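Local structure of exoglucanase A (Cellulomonas fimi, 7CBD) at residues 35-45 with 424-435; 89-97 with 124-132. The protein cleaves beta-1,4-glucosidic linkages of cellulose with inversion of anomeric configuration, releasing cellobiose from the non-reducing chain ends, this chain being its family 6 catalytic domain. One frame throughout, in Å; residues are numbered along the deposited sequence.

Interaction 1 (35-45 with 424-435); sequences DPALAAKMRTV and VKNAYPVIGGTT
Arg43 grips the carbonyl oxygen of Thr434 side-on with two nitrogens: NE lies 2.8 Å and NH2 2.9 Å from Thr434 O, which sits 17° out of the guanidinium plane. The bend at chi3 (-63°) swings the guanidinium back over the helix, where one face rests near Ala39 O and Ala40 CA. A leucine in place of Arg43 would probably leave Thr434 O without these two donors and this part of the tail freer to shift. Thr44 makes the second polar attachment. Its OG1 donates to Gly432 O at 2.6 Å and accepts from Thr434 OG1 at 2.7 Å, a short relay that suits a small hydroxyl side chain. Between these bonds Thr434 N donates to Ala40 O at 3.0 Å, nearly straight (N-H...O 168°), from the face of the carbonyl opposite that used by Thr44 N.

After turning back from the end of helix 417-425, a C-terminal tail is laid in extended form over helix 36-45, which has Asp35 at its N-cap, OD1 accepting a weak bond from Leu38 N. Gly433 passes so near Ala40 that a CB on it would clash with Ala40 CB. Farther along, a water joins Lys41 NZ, Ile431 N and Val424 O, while the extended aliphatic chain of Lys41 runs beside Ile431 O.

Beneath lie the branched apolar residues. Ile431 CD1 meets Val45 CG2 at 3.6 Å, the side chains crossing at about a right angle, and Val424 CG1 packs on Leu38 CD1 at 3.7 Å. Met42 CG approaches Val424 CG2, and Met42 also touches Phe420 and Val421.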
loop_
_atom_site.group_PDB
_atom_site.type_symbol
_atom_site.label_atom_id
_atom_site.label_comp_id
_atom_site.label_asym_id
_atom_site.label_seq_id
_atom_site.Cartn_x
_atom_site.Cartn_y
_atom_site.Cartn_z
ATOM N N ASP A 35 13.033 -26.855 0.713
ATOM C CA ASP A 35 12.795 -26.243 2.019
ATOM C C ASP A 35 11.304 -26.378 2.313
ATOM O O ASP A 35 10.545 -25.403 2.228
ATOM C CB ASP A 35 13.244 -24.781 1.997
ATOM C CG ASP A 35 13.262 -24.138 3.371
ATOM O OD1 ASP A 35 12.684 -24.702 4.317
ATOM O OD2 ASP A 35 13.851 -23.043 3.503
ATOM N N PRO A 36 10.849 -27.592 2.650
ATOM C CA PRO A 36 9.395 -27.830 2.727
ATOM C C PRO A 36 8.678 -26.988 3.762
ATOM O O PRO A 36 7.504 -26.655 3.555
ATOM C CB PRO A 36 9.284 -29.335 3.016
ATOM C CG PRO A 36 10.661 -29.758 3.466
ATOM C CD PRO A 36 11.628 -28.837 2.785
ATOM N N ALA A 37 9.334 -26.629 4.866
ATOM C CA ALA A 37 8.678 -25.778 5.855
ATOM C C ALA A 37 8.403 -24.395 5.279
ATOM O O ALA A 37 7.351 -23.802 5.541
ATOM C CB ALA A 37 9.530 -25.671 7.117
ATOM N N LEU A 38 9.338 -23.863 4.495
ATOM C CA LEU A 38 9.111 -22.572 3.861
ATOM C C LEU A 38 8.017 -22.675 2.807
ATOM O O LEU A 38 7.151 -21.797 2.715
ATOM C CB LEU A 38 10.416 -22.076 3.246
ATOM C CG LEU A 38 10.334 -20.771 2.461
ATOM C CD1 LEU A 38 9.920 -19.653 3.409
ATOM C CD2 LEU A 38 11.676 -20.483 1.812
ATOM N N ALA A 39 8.025 -23.755 2.020
ATOM C CA ALA A 39 6.950 -23.978 1.058
ATOM C C ALA A 39 5.585 -23.971 1.738
ATOM O O ALA A 39 4.624 -23.406 1.206
ATOM C CB ALA A 39 7.176 -25.295 0.315
ATOM N N ALA A 40 5.479 -24.606 2.910
ATOM C CA ALA A 40 4.199 -24.663 3.615
ATOM C C ALA A 40 3.731 -23.271 4.038
ATOM O O ALA A 40 2.533 -22.961 3.974
ATOM C CB ALA A 40 4.313 -25.598 4.823
ATOM N N LYS A 41 4.662 -22.421 4.483
ATOM C CA LYS A 41 4.305 -21.047 4.829
ATOM C C LYS A 41 3.839 -20.274 3.601
ATOM O O LYS A 41 2.863 -19.517 3.664
ATOM C CB LYS A 41 5.503 -20.336 5.452
ATOM C CG LYS A 41 5.919 -20.841 6.824
ATOM C CD LYS A 41 7.157 -20.069 7.271
ATOM C CE LYS A 41 7.497 -20.274 8.732
ATOM N NZ LYS A 41 8.629 -19.384 9.126
ATOM N N MET A 42 4.530 -20.453 2.471
ATOM C CA MET A 42 4.094 -19.809 1.236
ATOM C C MET A 42 2.684 -20.246 0.856
ATOM O O MET A 42 1.870 -19.422 0.427
ATOM C CB MET A 42 5.083 -20.094 0.107
ATOM C CG MET A 42 6.449 -19.479 0.328
ATOM S SD MET A 42 7.524 -19.750 -1.095
ATOM C CE MET A 42 8.893 -18.666 -0.694
ATOM N N ARG A 43 2.362 -21.533 1.037
ATOM C CA ARG A 43 1.007 -21.984 0.737
ATOM C C ARG A 43 -0.029 -21.266 1.597
ATOM O O ARG A 43 -1.116 -20.934 1.118
ATOM C CB ARG A 43 0.906 -23.502 0.874
ATOM C CG ARG A 43 1.711 -24.244 -0.190
ATOM C CD ARG A 43 1.375 -25.724 -0.252
ATOM N NE ARG A 43 1.704 -26.429 0.986
ATOM C CZ ARG A 43 2.853 -27.067 1.210
ATOM N NH1 ARG A 43 3.814 -27.084 0.291
ATOM N NH2 ARG A 43 3.043 -27.688 2.367
ATOM N N THR A 44 0.296 -20.995 2.865
ATOM C CA THR A 44 -0.614 -20.216 3.705
ATOM C C THR A 44 -0.811 -18.812 3.150
ATOM O O THR A 44 -1.935 -18.298 3.116
ATOM C CB THR A 44 -0.075 -20.147 5.132
ATOM O OG1 THR A 44 0.055 -21.474 5.642
ATOM C CG2 THR A 44 -1.015 -19.341 6.031
ATOM N N VAL A 45 0.272 -18.179 2.701
ATOM C CA VAL A 45 0.179 -16.830 2.147
ATOM C C VAL A 45 -0.768 -16.795 0.951
ATOM O O VAL A 45 -1.519 -15.826 0.765
ATOM C CB VAL A 45 1.588 -16.323 1.795
ATOM C CG1 VAL A 45 1.535 -15.024 0.996
ATOM C CG2 VAL A 45 2.413 -16.136 3.058
ATOM N N VAL A 424 8.572 -13.855 3.285
ATOM C CA VAL A 424 7.959 -14.930 4.060
ATOM C C VAL A 424 8.823 -15.292 5.264
ATOM O O VAL A 424 8.326 -15.417 6.389
ATOM C CB VAL A 424 7.671 -16.141 3.154
ATOM C CG1 VAL A 424 7.117 -17.307 3.967
ATOM C CG2 VAL A 424 6.697 -15.754 2.058
ATOM N N LYS A 425 10.135 -15.442 5.052
ATOM C CA LYS A 425 11.038 -15.747 6.160
ATOM C C LYS A 425 10.946 -14.695 7.254
ATOM O O LYS A 425 11.040 -15.014 8.442
ATOM C CB LYS A 425 12.475 -15.815 5.656
ATOM C CG LYS A 425 12.817 -17.054 4.866
ATOM C CD LYS A 425 14.271 -16.958 4.420
ATOM C CE LYS A 425 14.868 -18.300 4.099
ATOM N NZ LYS A 425 14.160 -18.967 2.995
ATOM N N ASN A 426 10.784 -13.428 6.870
ATOM C CA ASN A 426 10.834 -12.320 7.814
ATOM C C ASN A 426 9.454 -11.845 8.239
ATOM O O ASN A 426 9.318 -10.726 8.744
ATOM C CB ASN A 426 11.656 -11.163 7.245
ATOM C CG ASN A 426 13.139 -11.468 7.208
ATOM O OD1 ASN A 426 13.574 -12.545 7.620
ATOM N ND2 ASN A 426 13.929 -10.520 6.714
ATOM N N ALA A 427 8.432 -12.670 8.064
ATOM C CA ALA A 427 7.088 -12.253 8.431
ATOM C C ALA A 427 6.980 -12.032 9.934
ATOM O O ALA A 427 7.586 -12.752 10.735
ATOM C CB ALA A 427 6.083 -13.312 8.001
ATOM N N TYR A 428 6.220 -11.013 10.312
ATOM C CA TYR A 428 5.827 -10.809 11.698
ATOM C C TYR A 428 4.389 -10.307 11.716
ATOM O O TYR A 428 4.116 -9.235 11.163
ATOM C CB TYR A 428 6.733 -9.817 12.425
ATOM C CG TYR A 428 6.417 -9.775 13.899
ATOM C CD1 TYR A 428 7.033 -10.652 14.782
ATOM C CD2 TYR A 428 5.465 -8.891 14.406
ATOM C CE1 TYR A 428 6.727 -10.636 16.131
ATOM C CE2 TYR A 428 5.151 -8.871 15.757
ATOM C CZ TYR A 428 5.787 -9.745 16.613
ATOM O OH TYR A 428 5.497 -9.739 17.959
ATOM N N PRO A 429 3.444 -11.031 12.349
ATOM C CA PRO A 429 3.622 -12.306 13.061
ATOM C C PRO A 429 4.153 -13.426 12.170
ATOM O O PRO A 429 4.072 -13.351 10.942
ATOM C CB PRO A 429 2.204 -12.644 13.528
ATOM C CG PRO A 429 1.492 -11.326 13.581
ATOM C CD PRO A 429 2.065 -10.519 12.464
ATOM N N VAL A 430 4.742 -14.446 12.796
ATOM C CA VAL A 430 5.199 -15.587 12.025
ATOM C C VAL A 430 4.020 -16.206 11.280
ATOM O O VAL A 430 2.851 -16.064 11.662
ATOM C CB VAL A 430 5.914 -16.629 12.900
ATOM C CG1 VAL A 430 7.166 -16.027 13.520
ATOM C CG2 VAL A 430 4.970 -17.166 13.976
ATOM N N ILE A 431 4.336 -16.887 10.188
ATOM C CA ILE A 431 3.331 -17.558 9.376
ATOM C C ILE A 431 3.343 -19.043 9.709
ATOM O O ILE A 431 4.411 -19.658 9.797
ATOM C CB ILE A 431 3.604 -17.321 7.881
ATOM C CG1 ILE A 431 3.481 -15.827 7.545
ATOM C CG2 ILE A 431 2.669 -18.158 7.021
ATOM C CD1 ILE A 431 4.096 -15.471 6.200
ATOM N N GLY A 432 2.160 -19.617 9.904
ATOM C CA GLY A 432 2.034 -21.056 10.040
ATOM C C GLY A 432 1.931 -21.724 8.679
ATOM O O GLY A 432 1.522 -21.115 7.706
ATOM N N GLY A 433 2.314 -22.994 8.620
ATOM C CA GLY A 433 2.280 -23.717 7.359
ATOM C C GLY A 433 0.930 -24.351 7.069
ATOM O O GLY A 433 0.161 -24.683 7.969
ATOM N N THR A 434 0.642 -24.507 5.778
ATOM C CA THR A 434 -0.533 -25.223 5.290
ATOM C C THR A 434 -0.047 -26.412 4.476
ATOM O O THR A 434 0.846 -26.262 3.635
ATOM C CB THR A 434 -1.394 -24.315 4.396
ATOM O OG1 THR A 434 -1.910 -23.228 5.168
ATOM C CG2 THR A 434 -2.559 -25.098 3.802
ATOM N N THR A 435 -0.632 -27.584 4.718
ATOM C CA THR A 435 -0.232 -28.813 4.038
ATOM C C THR A 435 -1.468 -29.480 3.451
ATOM O O THR A 435 -2.418 -29.789 4.201
ATOM C CB THR A 435 0.477 -29.753 5.013
ATOM O OG1 THR A 435 1.643 -29.101 5.526
ATOM C CG2 THR A 435 0.883 -31.053 4.321
HETATM O O HOH W 1 7.255 -16.572 8.830
#

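Interaction 2 (89-97 with 124-132); sequences FNLVIYDLP and YIDPIADLL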
loop_
_atom_site.group_PDB
_atom_site.type_symbol
_atom_site.label_atom_id
_atom_site.label_comp_id
_atom_site.label_asym_id
_atom_site.label_seq_id
_atom_site.Cartn_x
_atom_site.Cartn_y
_atom_site.Cartn_z
ATOM N N PHE A 89 -14.080 -6.468 -2.519
ATOM C CA PHE A 89 -13.083 -6.602 -3.567
ATOM C C PHE A 89 -12.194 -5.365 -3.516
ATOM O O PHE A 89 -12.676 -4.250 -3.724
ATOM C CB PHE A 89 -13.805 -6.716 -4.913
ATOM C CG PHE A 89 -12.902 -6.605 -6.106
ATOM C CD1 PHE A 89 -11.856 -7.490 -6.279
ATOM C CD2 PHE A 89 -13.095 -5.612 -7.057
ATOM C CE1 PHE A 89 -11.017 -7.391 -7.376
ATOM C CE2 PHE A 89 -12.269 -5.514 -8.153
ATOM C CZ PHE A 89 -11.226 -6.407 -8.313
ATOM N N ASN A 90 -10.912 -5.556 -3.200
ATOM C CA ASN A 90 -9.963 -4.446 -3.152
ATOM C C ASN A 90 -9.424 -4.156 -4.545
ATOM O O ASN A 90 -8.851 -5.039 -5.189
ATOM C CB ASN A 90 -8.806 -4.777 -2.216
ATOM C CG ASN A 90 -9.233 -4.831 -0.771
ATOM O OD1 ASN A 90 -9.467 -3.797 -0.152
ATOM N ND2 ASN A 90 -9.337 -6.037 -0.225
ATOM N N LEU A 91 -9.579 -2.909 -4.989
ATOM C CA LEU A 91 -9.223 -2.476 -6.332
ATOM C C LEU A 91 -8.366 -1.226 -6.198
ATOM O O LEU A 91 -8.725 -0.315 -5.447
ATOM C CB LEU A 91 -10.517 -2.093 -7.042
ATOM C CG LEU A 91 -10.769 -2.274 -8.547
ATOM C CD1 LEU A 91 -11.641 -1.144 -9.105
ATOM C CD2 LEU A 91 -9.549 -2.486 -9.375
ATOM N N VAL A 92 -7.243 -1.163 -6.910
ATOM C CA VAL A 92 -6.373 0.011 -6.852
ATOM C C VAL A 92 -6.514 0.825 -8.131
ATOM O O VAL A 92 -6.277 0.317 -9.236
ATOM C CB VAL A 92 -4.903 -0.342 -6.595
ATOM C CG1 VAL A 92 -4.138 0.929 -6.217
ATOM C CG2 VAL A 92 -4.794 -1.378 -5.492
ATOM N N ILE A 93 -6.885 2.090 -7.955
ATOM C CA ILE A 93 -6.978 3.076 -9.021
ATOM C C ILE A 93 -5.631 3.797 -9.043
ATOM O O ILE A 93 -5.251 4.442 -8.060
ATOM C CB ILE A 93 -8.125 4.056 -8.716
ATOM C CG1 ILE A 93 -9.435 3.297 -8.461
ATOM C CG2 ILE A 93 -8.281 5.091 -9.817
ATOM C CD1 ILE A 93 -9.896 2.441 -9.620
ATOM N N TYR A 94 -4.875 3.651 -10.134
ATOM C CA TYR A 94 -3.466 4.047 -10.118
ATOM C C TYR A 94 -2.976 4.355 -11.525
ATOM O O TYR A 94 -2.150 3.617 -12.077
ATOM C CB TYR A 94 -2.611 2.934 -9.492
ATOM C CG TYR A 94 -1.155 3.275 -9.197
ATOM C CD1 TYR A 94 -0.798 4.471 -8.588
ATOM C CD2 TYR A 94 -0.146 2.362 -9.485
ATOM C CE1 TYR A 94 0.535 4.768 -8.301
ATOM C CE2 TYR A 94 1.174 2.642 -9.200
ATOM C CZ TYR A 94 1.510 3.841 -8.606
ATOM O OH TYR A 94 2.837 4.098 -8.325
ATOM N N ASP A 95 -3.459 5.458 -12.113
ATOM C CA ASP A 95 -2.973 5.821 -13.439
ATOM C C ASP A 95 -3.046 7.319 -13.714
ATOM O O ASP A 95 -3.203 7.716 -14.874
ATOM C CB ASP A 95 -3.713 5.037 -14.535
ATOM C CG ASP A 95 -2.892 4.880 -15.804
ATOM O OD1 ASP A 95 -1.649 5.056 -15.772
ATOM O OD2 ASP A 95 -3.511 4.552 -16.837
ATOM N N LEU A 96 -2.874 8.162 -12.693
ATOM C CA LEU A 96 -3.024 9.600 -12.902
ATOM C C LEU A 96 -2.042 10.110 -13.954
ATOM O O LEU A 96 -0.919 9.601 -14.076
ATOM C CB LEU A 96 -2.760 10.380 -11.619
ATOM C CG LEU A 96 -3.945 10.495 -10.673
ATOM C CD1 LEU A 96 -3.474 10.968 -9.322
ATOM C CD2 LEU A 96 -5.023 11.410 -11.209
ATOM N N PRO A 97 -2.421 11.143 -14.704
ATOM C CA PRO A 97 -1.425 11.851 -15.519
ATOM C C PRO A 97 -0.288 12.329 -14.627
ATOM O O PRO A 97 -0.515 12.812 -13.518
ATOM C CB PRO A 97 -2.217 13.032 -16.102
ATOM C CG PRO A 97 -3.656 12.596 -16.016
ATOM C CD PRO A 97 -3.747 11.781 -14.767
ATOM N N TYR A 124 -9.562 5.338 -18.912
ATOM C CA TYR A 124 -9.189 4.663 -17.673
ATOM C C TYR A 124 -10.349 4.680 -16.681
ATOM O O TYR A 124 -10.929 3.624 -16.403
ATOM C CB TYR A 124 -7.889 5.255 -17.112
ATOM C CG TYR A 124 -7.440 4.559 -15.851
ATOM C CD1 TYR A 124 -6.812 3.315 -15.901
ATOM C CD2 TYR A 124 -7.668 5.135 -14.608
ATOM C CE1 TYR A 124 -6.430 2.654 -14.726
ATOM C CE2 TYR A 124 -7.290 4.486 -13.434
ATOM C CZ TYR A 124 -6.672 3.250 -13.500
ATOM O OH TYR A 124 -6.308 2.613 -12.335
ATOM N N ILE A 125 -10.734 5.846 -16.156
ATOM C CA ILE A 125 -11.808 5.881 -15.165
ATOM C C ILE A 125 -13.135 5.425 -15.772
ATOM O O ILE A 125 -13.856 4.614 -15.179
ATOM C CB ILE A 125 -11.923 7.269 -14.508
ATOM C CG1 ILE A 125 -10.660 7.611 -13.707
ATOM C CG2 ILE A 125 -13.159 7.330 -13.615
ATOM C CD1 ILE A 125 -10.335 6.652 -12.580
ATOM N N ASP A 126 -13.499 5.957 -16.941
ATOM C CA ASP A 126 -14.819 5.622 -17.486
ATOM C C ASP A 126 -15.018 4.124 -17.677
ATOM O O ASP A 126 -16.059 3.604 -17.238
ATOM C CB ASP A 126 -15.120 6.405 -18.771
ATOM C CG ASP A 126 -15.490 7.857 -18.516
ATOM O OD1 ASP A 126 -15.584 8.271 -17.339
ATOM O OD2 ASP A 126 -15.676 8.588 -19.516
ATOM N N PRO A 127 -14.100 3.375 -18.304
ATOM C CA PRO A 127 -14.345 1.929 -18.447
ATOM C C PRO A 127 -14.331 1.185 -17.128
ATOM O O PRO A 127 -15.067 0.204 -16.974
ATOM C CB PRO A 127 -13.224 1.454 -19.384
ATOM C CG PRO A 127 -12.718 2.691 -20.052
ATOM C CD PRO A 127 -12.929 3.813 -19.089
ATOM N N ILE A 128 -13.514 1.608 -16.166
ATOM C CA ILE A 128 -13.553 0.972 -14.854
ATOM C C ILE A 128 -14.913 1.195 -14.196
ATOM O O ILE A 128 -15.559 0.252 -13.722
ATOM C CB ILE A 128 -12.388 1.467 -13.981
ATOM C CG1 ILE A 128 -11.059 0.919 -14.508
ATOM C CG2 ILE A 128 -12.610 1.060 -12.539
ATOM C CD1 ILE A 128 -9.851 1.556 -13.870
ATOM N N ALA A 129 -15.378 2.448 -14.177
ATOM C CA ALA A 129 -16.675 2.754 -13.577
ATOM C C ALA A 129 -17.806 2.034 -14.303
ATOM O O ALA A 129 -18.766 1.577 -13.674
ATOM C CB ALA A 129 -16.908 4.263 -13.585
ATOM N N ASP A 130 -17.710 1.920 -15.630
ATOM C CA ASP A 130 -18.743 1.227 -16.394
ATOM C C ASP A 130 -18.849 -0.233 -15.973
ATOM O O ASP A 130 -19.949 -0.795 -15.910
ATOM C CB ASP A 130 -18.426 1.334 -17.886
ATOM C CG ASP A 130 -19.551 0.843 -18.766
ATOM O OD1 ASP A 130 -20.701 0.797 -18.295
ATOM O OD2 ASP A 130 -19.277 0.504 -19.936
ATOM N N LEU A 131 -17.715 -0.867 -15.694
ATOM C CA LEU A 131 -17.752 -2.242 -15.215
ATOM C C LEU A 131 -18.281 -2.305 -13.787
ATOM O O LEU A 131 -19.143 -3.132 -13.471
ATOM C CB LEU A 131 -16.358 -2.861 -15.302
ATOM C CG LEU A 131 -16.034 -3.609 -16.595
ATOM C CD1 LEU A 131 -14.544 -3.907 -16.695
ATOM C CD2 LEU A 131 -16.855 -4.892 -16.692
ATOM N N LEU A 132 -17.784 -1.425 -12.912
ATOM C CA LEU A 132 -18.173 -1.479 -11.506
ATOM C C LEU A 132 -19.656 -1.209 -11.307
ATOM O O LEU A 132 -20.250 -1.727 -10.357
ATOM C CB LEU A 132 -17.371 -0.467 -10.701
ATOM C CG LEU A 132 -15.870 -0.729 -10.585
ATOM C CD1 LEU A 132 -15.210 0.387 -9.798
ATOM C CD2 LEU A 132 -15.602 -2.082 -9.935
#
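Ile93 of strand 89-93 meets Ile125 of helix 124-132 where the two run nearly antiparallel, at 163°, their axes 11.4 Å apart at closest approach; the backbones come nearest just past the strand, at Asp95 and Tyr124. Side chains fill that spacing, and the strand ends just where the Tyr124 hydroxyl meets Tyr94. Tyr94 N donates to Tyr124 OH at 2.8 Å in a nearly straight bond (169°), and Tyr124 OH is also hydrogen-bonded to Met54 O, so two bonds hold the buried hydroxyl. Tyr124 reaches the strand end because its chi1 (-178°) turns CG away from the backbone N. Its ring is sandwiched: Asp95 CB sits over the centre of one face as a CH-pi contact, 3.5 Å from the centroid, and Ile128 CD1 lies over the opposite face, nearer the rim. Ile93 CG2 comes to the ring edge, 3.8 Å from Tyr124 CE2, and also touches Ile125 CD1 at 3.8 Å, while the other branch takes CD1 to Ile128 CG2; beta-branching lets one residue fill both places. Nearer the start of the strand, Leu91 and Leu132 reach toward each other tip to tip, CD1 to CD1 at 3.9 Å, and Ile128 CG2 fits beside them.

Strand and helix are one beta-alpha unit of the distorted beta/alpha barrel of family 6, and the chain goes on to the parallel strand 141-146, a beta-alpha-beta crossover. Strand 87-93 lies between 52-54 and 141-146, parallel to both, and helix 114-132 covers it from outside; helix 161-182 flanks that helix through Tyr176 on Ile125 and Leu181 on Leu132.

How the interactions relate
Interaction 2 is nested inside the loop that interaction 1 closes, yet the two do not touch: their centres are 33 Å apart and their nearest atoms about 13 Å. Interaction 2 is buried in the barrel wall, and its strand end leads toward the catalytic centre: the Tyr94 side chain is about 5 Å from that of Asp149, the predicted proton donor, and about 9 Å from that of Asp371, the predicted nucleophile. Interaction 1 lies away from these residues, its centre about 21 Å from that of the chain, and fastens the C-terminal tail to an early helix. One contact helps build the barrel near the active site; the other joins distant ends of the domain.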